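Long-range contacts in 2S Albumin protein (Dolichos, PDB 6IX1), which is probably a seed albumin folded as a four-bladed hemopexin-type beta-propeller, its precise activity being unknown: residues N136-I141 with T151-T156; I118-R123 with D172-S177; R123-K128 with I194-G199; E104-L109 with D144-V149. All blocks are in the same frame, centred on the assembly; numbering follows the deposited sequence.

Interaction 1: N136-I141 with T151-T156. With SO4 (sulfate ion), chain E.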
# COMPACT_ATOMS: atom_id res chain seq x y z
N ASN A 136 -7.23 3.65 13.61
CA ASN A 136 -6.60 2.61 14.45
C ASN A 136 -7.25 1.25 14.28
O ASN A 136 -6.98 0.35 15.08
CB ASN A 136 -6.57 3.04 15.88
CG ASN A 136 -7.88 2.91 16.64
OD1 ASN A 136 -8.92 2.90 16.00
ND2 ASN A 136 -7.76 2.86 17.97
N LYS A 137 -7.97 1.08 13.20
CA LYS A 137 -8.72 -0.12 12.92
C LYS A 137 -8.14 -0.84 11.67
O LYS A 137 -7.51 -0.23 10.81
CB LYS A 137 -10.19 0.18 12.68
CG LYS A 137 -10.95 0.85 13.80
CD LYS A 137 -11.21 -0.01 14.98
CE LYS A 137 -11.94 0.72 16.11
NZ LYS A 137 -10.99 1.37 17.07
N TYR A 138 -8.37 -2.15 11.60
CA TYR A 138 -7.96 -2.91 10.45
C TYR A 138 -8.86 -4.12 10.23
O TYR A 138 -9.43 -4.68 11.21
CB TYR A 138 -6.50 -3.35 10.58
CG TYR A 138 -6.27 -4.72 11.13
CD1 TYR A 138 -6.42 -4.96 12.49
CD2 TYR A 138 -6.04 -5.79 10.31
CE1 TYR A 138 -6.23 -6.22 13.02
CE2 TYR A 138 -5.82 -7.04 10.81
CZ TYR A 138 -5.94 -7.25 12.16
OH TYR A 138 -5.74 -8.46 12.75
N GLY A 139 -8.94 -4.56 9.00
CA GLY A 139 -9.51 -5.83 8.64
C GLY A 139 -8.82 -6.47 7.52
O GLY A 139 -7.69 -6.03 7.13
N ARG A 140 -9.36 -7.55 7.03
CA ARG A 140 -8.79 -8.28 5.91
C ARG A 140 -9.86 -8.60 4.89
O ARG A 140 -10.94 -9.08 5.30
CB ARG A 140 -8.21 -9.61 6.35
CG ARG A 140 -7.33 -9.68 7.58
CD ARG A 140 -7.69 -10.95 8.27
NE ARG A 140 -7.51 -10.87 9.68
CZ ARG A 140 -8.44 -10.79 10.60
NH1 ARG A 140 -8.03 -10.89 11.83
NH2 ARG A 140 -9.74 -10.82 10.35
N ILE A 141 -9.54 -8.40 3.63
CA ILE A 141 -10.42 -8.81 2.53
C ILE A 141 -9.72 -9.89 1.72
O ILE A 141 -8.54 -9.76 1.47
CB ILE A 141 -10.91 -7.59 1.76
CG1 ILE A 141 -12.11 -7.91 0.88
CG2 ILE A 141 -9.76 -6.97 1.01
CD1 ILE A 141 -12.99 -6.76 0.66
N THR A 151 -13.58 -9.75 11.28
CA THR A 151 -14.16 -8.49 11.73
C THR A 151 -13.14 -7.40 11.67
O THR A 151 -11.94 -7.70 11.44
CB THR A 151 -14.76 -8.64 13.13
OG1 THR A 151 -13.70 -8.73 14.11
CG2 THR A 151 -15.75 -9.77 13.20
N ILE A 152 -13.58 -6.19 11.91
CA ILE A 152 -12.70 -5.03 11.84
C ILE A 152 -12.35 -4.68 13.29
O ILE A 152 -13.27 -4.46 14.15
CB ILE A 152 -13.38 -3.87 11.12
CG1 ILE A 152 -13.82 -4.28 9.72
CG2 ILE A 152 -12.46 -2.67 11.16
CD1 ILE A 152 -14.73 -3.24 9.05
N ARG A 153 -11.10 -4.75 13.67
CA ARG A 153 -10.56 -4.70 15.03
C ARG A 153 -9.51 -3.60 15.18
O ARG A 153 -9.18 -2.95 14.19
CB ARG A 153 -9.91 -6.04 15.44
CG ARG A 153 -10.93 -7.13 15.23
CD ARG A 153 -10.31 -8.44 15.72
NE ARG A 153 -9.08 -8.81 14.98
CZ ARG A 153 -8.20 -9.68 15.39
NH1 ARG A 153 -8.36 -10.29 16.57
NH2 ARG A 153 -7.14 -9.91 14.66
N ASN A 154 -8.98 -3.44 16.38
CA ASN A 154 -7.88 -2.49 16.48
C ASN A 154 -6.67 -3.14 15.79
O ASN A 154 -6.46 -4.35 15.90
CB ASN A 154 -7.61 -2.14 17.94
CG ASN A 154 -8.64 -1.23 18.54
OD1 ASN A 154 -9.62 -0.86 17.95
ND2 ASN A 154 -8.41 -0.83 19.75
N ILE A 155 -5.84 -2.26 15.26
CA ILE A 155 -4.53 -2.72 14.71
C ILE A 155 -3.80 -3.61 15.71
O ILE A 155 -3.25 -4.68 15.34
CB ILE A 155 -3.69 -1.51 14.32
CG1 ILE A 155 -4.31 -0.83 13.11
CG2 ILE A 155 -2.23 -1.91 14.11
CD1 ILE A 155 -3.70 0.48 12.66
N THR A 156 -3.79 -3.23 17.00
CA THR A 156 -3.00 -3.98 17.96
C THR A 156 -3.68 -5.27 18.40
O THR A 156 -3.08 -6.01 19.16
CB THR A 156 -2.61 -3.11 19.13
OG1 THR A 156 -3.78 -2.56 19.71
CG2 THR A 156 -1.62 -2.05 18.74
S SO4 E . -4.13 -11.43 11.12
O1 SO4 E . -4.30 -12.16 9.80
O2 SO4 E . -2.74 -11.05 10.89
O3 SO4 E . -4.31 -12.45 12.03
O4 SO4 E . -5.11 -10.41 11.12
O HOH W 1 -9.22 -7.66 12.20
O HOH W 2 -11.62 -8.28 8.64
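The phenol oxygen of Tyr-138 is gripped by two groups: Arg-153 NH2 donates to Tyr-138 OH over 2.8 Å, with the oxygen 18° out of the guanidinium plane, and Tyr-138 OH donates to O4 of a bound sulfate at 2.6 Å. The two residues are a hydrogen-bonded pair of antiparallel strands 137-141 and 151-154, their side chains running alongside each other on one face of the sheet with ring and guanidinium 48° apart. Arg-140 reaches the same anion edge-on, its NE 2.8 Å from sulfate O4 and its NH1 bonded to that oxygen too, while its NH2 is held by Val-149 O. A water lying over the rim of the Tyr-138 ring bridges Tyr-138 O, Thr-151 O and Arg-153 NE. With a phenylalanine in place of Tyr-138, Arg-153 NH2 and the sulfate would probably each lose a partner, leaving the Arg-153 guanidinium freer to turn. Elsewhere in the pairing, Lys-137 bends at chi2 (-71°) and chi4, which brings NZ within 2.8 Å of Asn-154 OD1 while it also donates to Asn-136 OD1. Tyr-131 and Gly-199 complete the sulfate site. Arg-140 and Tyr-138 converge on one sulfate oxygen, with Arg-153 behind the phenol, which is consistent with a pocket able to hold an anion, although the sulfate itself probably came from the crystallisation liquor.

Interaction 2: I118-R123 with D172-S177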
# COMPACT_ATOMS: atom_id res chain seq x y z
N ILE A 118 -9.77 4.28 2.53
CA ILE A 118 -8.85 3.35 3.20
C ILE A 118 -7.52 4.06 3.38
O ILE A 118 -7.05 4.67 2.39
CB ILE A 118 -8.78 2.00 2.42
CG1 ILE A 118 -10.20 1.47 2.12
CG2 ILE A 118 -7.93 1.01 3.19
CD1 ILE A 118 -10.25 0.17 1.49
N ASP A 119 -6.89 3.92 4.55
CA ASP A 119 -5.59 4.59 4.71
C ASP A 119 -4.48 3.80 4.04
O ASP A 119 -3.60 4.45 3.44
CB ASP A 119 -5.25 4.73 6.19
CG ASP A 119 -6.09 5.71 6.99
OD1 ASP A 119 -6.78 6.57 6.35
OD2 ASP A 119 -6.12 5.60 8.22
N SER A 120 -4.48 2.50 4.21
CA SER A 120 -3.33 1.73 3.76
C SER A 120 -3.74 0.28 3.59
O SER A 120 -4.79 -0.10 4.16
CB SER A 120 -2.16 1.80 4.74
OG SER A 120 -0.95 1.46 4.17
N ALA A 121 -2.93 -0.50 2.90
CA ALA A 121 -3.22 -1.88 2.68
C ALA A 121 -1.98 -2.64 2.30
O ALA A 121 -1.08 -2.01 1.70
CB ALA A 121 -4.21 -2.03 1.59
N PHE A 122 -1.93 -3.95 2.50
CA PHE A 122 -0.80 -4.70 1.95
C PHE A 122 -1.23 -6.12 1.76
O PHE A 122 -2.16 -6.57 2.46
CB PHE A 122 0.49 -4.62 2.75
CG PHE A 122 0.54 -5.25 4.11
CD1 PHE A 122 0.83 -6.56 4.28
CD2 PHE A 122 0.27 -4.51 5.25
CE1 PHE A 122 0.93 -7.09 5.55
CE2 PHE A 122 0.41 -4.99 6.53
CZ PHE A 122 0.68 -6.32 6.64
N ARG A 123 -0.61 -6.82 0.84
CA ARG A 123 -0.93 -8.20 0.50
C ARG A 123 -0.41 -9.19 1.51
O ARG A 123 0.77 -9.17 1.88
CB ARG A 123 -0.33 -8.44 -0.88
CG ARG A 123 -0.60 -9.82 -1.50
CD ARG A 123 -2.02 -10.04 -1.86
NE ARG A 123 -2.20 -11.18 -2.70
CZ ARG A 123 -2.38 -12.46 -2.33
NH1 ARG A 123 -2.55 -12.74 -1.04
NH2 ARG A 123 -2.53 -13.43 -3.18
N ASP A 172 -0.08 5.14 7.19
CA ASP A 172 -0.27 5.97 5.98
C ASP A 172 -0.05 5.18 4.69
O ASP A 172 -0.64 5.54 3.68
CB ASP A 172 0.63 7.19 6.00
CG ASP A 172 0.21 8.22 7.03
OD1 ASP A 172 -0.98 8.27 7.41
OD2 ASP A 172 1.10 8.94 7.49
N ALA A 173 0.86 4.20 4.69
CA ALA A 173 1.14 3.45 3.46
C ALA A 173 1.81 2.15 3.86
O ALA A 173 2.40 2.08 4.97
CB ALA A 173 2.04 4.24 2.49
N SER A 174 1.79 1.16 3.00
CA SER A 174 2.42 -0.13 3.32
C SER A 174 2.54 -0.92 2.03
O SER A 174 1.75 -0.74 1.16
CB SER A 174 1.57 -0.91 4.36
OG SER A 174 0.18 -1.01 3.96
N PHE A 175 3.47 -1.84 2.06
CA PHE A 175 3.48 -2.87 1.01
C PHE A 175 4.13 -4.15 1.53
O PHE A 175 4.99 -4.14 2.41
CB PHE A 175 4.20 -2.36 -0.26
CG PHE A 175 5.68 -2.24 -0.18
CD1 PHE A 175 6.25 -1.14 0.42
CD2 PHE A 175 6.50 -3.20 -0.76
CE1 PHE A 175 7.65 -1.01 0.46
CE2 PHE A 175 7.88 -3.08 -0.68
CZ PHE A 175 8.45 -2.02 -0.05
N ALA A 176 3.72 -5.25 0.95
CA ALA A 176 4.34 -6.51 1.25
C ALA A 176 5.68 -6.63 0.51
O ALA A 176 5.78 -6.25 -0.65
CB ALA A 176 3.46 -7.61 0.71
N SER A 177 6.67 -7.14 1.20
CA SER A 177 7.98 -7.35 0.55
C SER A 177 7.98 -8.55 -0.37
O SER A 177 7.16 -9.46 -0.18
CB SER A 177 9.03 -7.55 1.63
OG SER A 177 10.29 -7.66 1.08
O HOH W 3 -2.73 6.58 2.69
O HOH W 4 1.27 -5.06 -0.82
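The ring of Phe-122 presents its edge to Ser-174, whose OG lies in the ring plane 3.7 Å from Phe-122 CD2. CG of Phe-122 stands between its own backbone N and carbonyl carbon (chi1 68°), a rotation that leads the ring away from strand 173-176 toward Tyr-131, which it meets at about 35°, and Phe-196, met edge-to-face. The ring of Phe-175 leaves in its own direction to stack with Tyr-184. Ser-174 OG donates to Ala-121 O at 2.8 Å from above the carbonyl plane; a bond from Ser-120 OG to Ser-174 OG is doubtful, because the Ser-120 hydroxyl sits too close to a neighbour in the model. Strands 120-123 and 173-176 run parallel within 3°, each the innermost strand of a separate antiparallel blade, side by side near the centre of the hemopexin-type propeller. Each starts with a classic beta bulge: Asp-119 and Ser-120 face Phe-133, and Asp-172 and Ala-173 face Phe-186. The aspartates repeat the likeness, Asp-119 OD2 accepting from Gly-135 N and Asp-172 OD2 from Gly-188 N. Farther along, Ala-176 CB packs 3.3 Å from Arg-123 O. One water there accepts from both Arg-123 N, at 3.1 Å, and Ala-176 N, at 3.0 Å.

Interaction 3: R123-K128 with I194-G199. With SO4 (sulfate ion), chain E.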
# COMPACT_ATOMS: atom_id res chain seq x y z
N ARG A 123 -0.61 -6.82 0.84
CA ARG A 123 -0.93 -8.20 0.50
C ARG A 123 -0.41 -9.19 1.51
O ARG A 123 0.77 -9.17 1.88
CB ARG A 123 -0.33 -8.44 -0.88
CG ARG A 123 -0.60 -9.82 -1.50
CD ARG A 123 -2.02 -10.04 -1.86
NE ARG A 123 -2.20 -11.18 -2.70
CZ ARG A 123 -2.38 -12.46 -2.33
NH1 ARG A 123 -2.55 -12.74 -1.04
NH2 ARG A 123 -2.53 -13.43 -3.18
N SER A 124 -1.31 -10.03 2.00
CA SER A 124 -0.94 -11.04 2.98
C SER A 124 -0.29 -12.22 2.29
O SER A 124 -0.47 -12.50 1.08
CB SER A 124 -2.18 -11.48 3.75
OG SER A 124 -1.89 -12.44 4.75
N THR A 125 0.41 -13.06 3.02
CA THR A 125 0.77 -14.38 2.57
C THR A 125 -0.41 -15.36 2.72
O THR A 125 -0.26 -16.43 2.18
CB THR A 125 1.93 -14.91 3.40
OG1 THR A 125 1.55 -14.84 4.77
CG2 THR A 125 3.24 -14.14 3.20
N LYS A 126 -1.45 -15.03 3.48
CA LYS A 126 -2.58 -15.99 3.72
C LYS A 126 -3.56 -15.89 2.52
O LYS A 126 -4.31 -14.91 2.40
CB LYS A 126 -3.28 -15.70 5.05
CG LYS A 126 -4.32 -16.74 5.48
CD LYS A 126 -4.72 -16.74 6.92
CE LYS A 126 -5.43 -15.44 7.39
NZ LYS A 126 -5.92 -15.46 8.82
N GLY A 127 -3.64 -16.95 1.72
CA GLY A 127 -4.57 -17.06 0.62
C GLY A 127 -4.51 -15.84 -0.27
O GLY A 127 -3.41 -15.40 -0.72
N LYS A 128 -5.68 -15.26 -0.60
CA LYS A 128 -5.88 -14.02 -1.38
C LYS A 128 -6.19 -12.84 -0.45
O LYS A 128 -6.81 -11.91 -0.89
CB LYS A 128 -6.87 -14.21 -2.49
CG LYS A 128 -6.40 -15.34 -3.40
CD LYS A 128 -6.52 -15.23 -4.85
CE LYS A 128 -5.65 -16.28 -5.54
NZ LYS A 128 -5.82 -17.65 -4.99
N ILE A 194 8.29 -5.21 9.26
CA ILE A 194 7.78 -6.28 10.14
C ILE A 194 7.88 -7.61 9.38
O ILE A 194 7.83 -7.67 8.20
CB ILE A 194 6.33 -5.99 10.59
CG1 ILE A 194 5.34 -6.07 9.43
CG2 ILE A 194 6.27 -4.69 11.36
CD1 ILE A 194 3.89 -6.06 9.95
N LYS A 195 7.89 -8.66 10.18
CA LYS A 195 7.62 -10.04 9.76
C LYS A 195 6.23 -10.34 10.34
O LYS A 195 6.07 -10.34 11.52
CB LYS A 195 8.65 -11.02 10.31
CG LYS A 195 8.54 -12.44 9.86
CD LYS A 195 9.69 -13.27 10.40
CE LYS A 195 9.67 -14.66 9.80
NZ LYS A 195 10.42 -15.68 10.57
N PHE A 196 5.26 -10.55 9.47
CA PHE A 196 3.88 -10.73 9.91
C PHE A 196 3.49 -12.18 9.83
O PHE A 196 4.00 -12.93 8.99
CB PHE A 196 2.89 -9.81 9.19
CG PHE A 196 2.68 -10.07 7.72
CD1 PHE A 196 3.57 -9.59 6.75
CD2 PHE A 196 1.67 -10.86 7.28
CE1 PHE A 196 3.41 -9.88 5.40
CE2 PHE A 196 1.49 -11.11 5.95
CZ PHE A 196 2.38 -10.68 5.00
N THR A 197 2.52 -12.53 10.68
CA THR A 197 2.10 -13.93 10.91
C THR A 197 0.57 -14.01 10.85
O THR A 197 -0.12 -13.87 11.87
CB THR A 197 2.62 -14.47 12.23
OG1 THR A 197 2.12 -13.70 13.32
CG2 THR A 197 4.13 -14.53 12.26
N PRO A 198 -0.03 -14.29 9.67
CA PRO A 198 -1.49 -14.31 9.59
C PRO A 198 -2.07 -15.36 10.54
O PRO A 198 -1.60 -16.48 10.64
CB PRO A 198 -1.78 -14.61 8.14
CG PRO A 198 -0.58 -13.97 7.49
CD PRO A 198 0.60 -14.39 8.35
N GLY A 199 -3.10 -14.96 11.28
CA GLY A 199 -3.82 -15.80 12.24
C GLY A 199 -3.13 -15.93 13.58
O GLY A 199 -3.68 -16.64 14.41
S SO4 E . -4.13 -11.43 11.12
O1 SO4 E . -4.30 -12.16 9.80
O2 SO4 E . -2.74 -11.05 10.89
O3 SO4 E . -4.31 -12.45 12.03
O4 SO4 E . -5.11 -10.41 11.12
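Pro-198 is wedged against three consecutive residues of the 123-128 loop. Its CG lies 3.4 Å from Ser-124 OG and 3.6 Å from Thr-125 OG1, while its CB touches Lys-126 CB at 3.6 Å. The lysine chain slides past the proline ring in the opposite direction; its CD lies against Pro-198 CB as well, and a bend at chi3 (64°) keeps CE beside the same carbon. Beside the proline, Phe-196 offers the edge of its ring: Thr-125 N lies in the ring plane, 3.7 Å from Phe-196 CZ, and Arg-123 O approaches the same carbon obliquely. The contact is thus one of van der Waals fit, and several nearby polar groups have partners elsewhere. Ser-124 OG accepts from Lys-126 N at 2.9 Å in a nearly straight bond (169°), an ST turn that sets the curve of the loop. Arg-123 NH1 reaches across that curve to Gly-127 O at 2.8 Å, and its NE is held by Thr-68 O. On the other segment Asn-202 and Asn-203 fix Thr-197, and Gly-199 N donates to sulfate O3. The loop joining strands 120-123 and 129-134 thereby rests on the chain leaving strand 190-195 of the next blade, where Pro-198 packs on Tyr-131 of strand 129-134.

Interaction 4: E104-L109 with D144-V149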
# COMPACT_ATOMS: atom_id res chain seq x y z
N GLU A 104 -19.24 0.13 -3.72
CA GLU A 104 -19.68 -0.58 -4.91
C GLU A 104 -18.65 -1.63 -5.36
O GLU A 104 -19.04 -2.72 -5.79
CB GLU A 104 -19.98 0.40 -6.01
CG GLU A 104 -21.25 1.20 -5.80
CD GLU A 104 -21.29 2.29 -6.84
OE1 GLU A 104 -21.94 2.10 -7.87
OE2 GLU A 104 -20.66 3.37 -6.59
N MET A 105 -17.35 -1.36 -5.21
CA MET A 105 -16.31 -2.32 -5.59
C MET A 105 -16.35 -3.54 -4.66
O MET A 105 -16.15 -4.64 -5.10
CB MET A 105 -14.94 -1.65 -5.58
CG MET A 105 -13.89 -2.50 -6.16
SD MET A 105 -14.02 -2.79 -7.93
CE MET A 105 -13.24 -1.27 -8.50
N PHE A 106 -16.53 -3.25 -3.37
CA PHE A 106 -16.48 -4.28 -2.32
C PHE A 106 -17.71 -4.09 -1.46
O PHE A 106 -17.64 -3.45 -0.39
CB PHE A 106 -15.23 -4.15 -1.46
CG PHE A 106 -13.93 -4.18 -2.21
CD1 PHE A 106 -13.39 -5.37 -2.66
CD2 PHE A 106 -13.26 -3.00 -2.47
CE1 PHE A 106 -12.21 -5.35 -3.42
CE2 PHE A 106 -12.03 -3.01 -3.17
CZ PHE A 106 -11.50 -4.17 -3.60
N PRO A 107 -18.87 -4.62 -1.90
CA PRO A 107 -20.10 -4.45 -1.12
C PRO A 107 -20.03 -4.82 0.38
O PRO A 107 -20.76 -4.20 1.18
CB PRO A 107 -21.10 -5.32 -1.88
CG PRO A 107 -20.66 -5.16 -3.33
CD PRO A 107 -19.14 -5.17 -3.23
N VAL A 108 -19.15 -5.76 0.76
CA VAL A 108 -19.03 -6.13 2.19
C VAL A 108 -18.53 -4.95 3.00
O VAL A 108 -18.68 -4.95 4.24
CB VAL A 108 -18.09 -7.30 2.43
CG1 VAL A 108 -18.68 -8.59 1.90
CG2 VAL A 108 -16.66 -7.05 1.99
N LEU A 109 -17.93 -3.98 2.34
CA LEU A 109 -17.37 -2.80 3.03
C LEU A 109 -18.40 -1.66 3.12
O LEU A 109 -18.11 -0.68 3.79
CB LEU A 109 -16.06 -2.32 2.33
CG LEU A 109 -14.92 -3.33 2.27
CD1 LEU A 109 -13.66 -2.67 1.65
CD2 LEU A 109 -14.62 -3.92 3.59
N ASP A 144 -10.38 -11.99 -4.17
CA ASP A 144 -11.00 -12.74 -5.28
C ASP A 144 -12.46 -13.02 -5.00
O ASP A 144 -13.25 -12.87 -5.87
CB ASP A 144 -10.24 -14.03 -5.54
CG ASP A 144 -10.06 -15.01 -4.41
OD1 ASP A 144 -10.27 -14.61 -3.24
OD2 ASP A 144 -9.70 -16.15 -4.72
N SER A 145 -12.80 -13.39 -3.80
CA SER A 145 -14.22 -13.56 -3.40
C SER A 145 -14.82 -12.25 -2.91
O SER A 145 -16.07 -12.19 -2.85
CB SER A 145 -14.33 -14.49 -2.26
OG SER A 145 -13.62 -14.00 -1.11
N LYS A 146 -14.02 -11.25 -2.65
CA LYS A 146 -14.46 -9.98 -2.03
C LYS A 146 -15.13 -10.16 -0.68
O LYS A 146 -15.86 -9.28 -0.27
CB LYS A 146 -15.25 -9.13 -3.03
CG LYS A 146 -14.46 -8.72 -4.29
CD LYS A 146 -15.34 -7.92 -5.19
CE LYS A 146 -14.55 -7.29 -6.33
NZ LYS A 146 -15.46 -6.49 -7.14
N GLN A 147 -14.84 -11.23 0.00
CA GLN A 147 -15.32 -11.47 1.37
C GLN A 147 -14.45 -10.72 2.36
O GLN A 147 -13.30 -10.77 2.22
CB GLN A 147 -15.31 -12.94 1.78
CG GLN A 147 -16.30 -13.81 0.99
CD GLN A 147 -16.21 -15.23 1.51
OE1 GLN A 147 -16.15 -15.44 2.72
NE2 GLN A 147 -16.29 -16.23 0.65
N LEU A 148 -15.11 -10.11 3.34
CA LEU A 148 -14.41 -9.59 4.49
C LEU A 148 -14.12 -10.87 5.29
O LEU A 148 -15.06 -11.63 5.59
CB LEU A 148 -15.29 -8.54 5.21
CG LEU A 148 -14.67 -7.88 6.41
CD1 LEU A 148 -13.62 -6.89 5.99
CD2 LEU A 148 -15.76 -7.26 7.21
N VAL A 149 -12.91 -11.08 5.69
CA VAL A 149 -12.44 -12.19 6.51
C VAL A 149 -12.49 -11.71 7.96
O VAL A 149 -11.58 -10.94 8.36
CB VAL A 149 -11.08 -12.64 6.04
CG1 VAL A 149 -10.59 -13.78 6.85
CG2 VAL A 149 -11.16 -13.06 4.62
O HOH W 5 -18.22 -5.18 -7.20
O HOH W 6 -17.61 -7.39 -1.25
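Lys-146 reaches Met-105 across the boundary between two blades of the hemopexin-type propeller, where the end of helix 102-105 and the 3-10 turn 107-109 meet the loop that leads into strand 148-149. The direct polar contact is a hydrogen bond from a charged group to a neutral carbonyl: Lys-146 NZ donates to Met-105 O at 2.8 Å, lying in the carbonyl plane with a C=O...donor angle of 154°. Because this carbonyl is at the C-terminal end of the helix, its partial negative charge probably suits the ammonium group. A water also links NZ to Glu-104 O. The apolar contacts begin with the same side chain, which is extended beyond CG and crosses Phe-106 at about a right angle, Lys-146 CG resting 3.9 Å from Phe-106 CD1. Replacing Lys-146 by an alanine would probably leave Met-105 O without its charged donor and open a gap beside the Phe-106 ring. Val-108 CG2 packs on Leu-148 CB at 3.8 Å, and Leu-109 CD2 meets Leu-148 CD1 at 3.9 Å, those two leucines also crossing nearly at right angles. Within the loop, Ser-145 OG accepts from Gln-147 N in an ST turn, next to Lys-146 with its positive phi (58°). A second water closes the backbone gap, accepting from Val-108 N at 3.0 Å and donating to Lys-146 O at 2.8 Å.

Overall arrangement
From the N terminus, residues 104-109 come first and wait for 144-149 to close interaction 4. Between them pass 118-123 and 123-128, which share Arg-123 and open interactions 2 and 3, and then 136-141. Interaction 1 closes at 151-156 within one blade, nested inside the loops of interactions 2 and 3; these close at 172-177 and 194-199 and cross each other. Interaction 4 crosses all three others. It joins the preceding blade to that of interaction 1, while interactions 2 and 3 join the latter to the following blade, near the centre and farther out. Interactions 1 and 3 share the sulfate, and Arg-140 with Val-149 connects interactions 1 and 4.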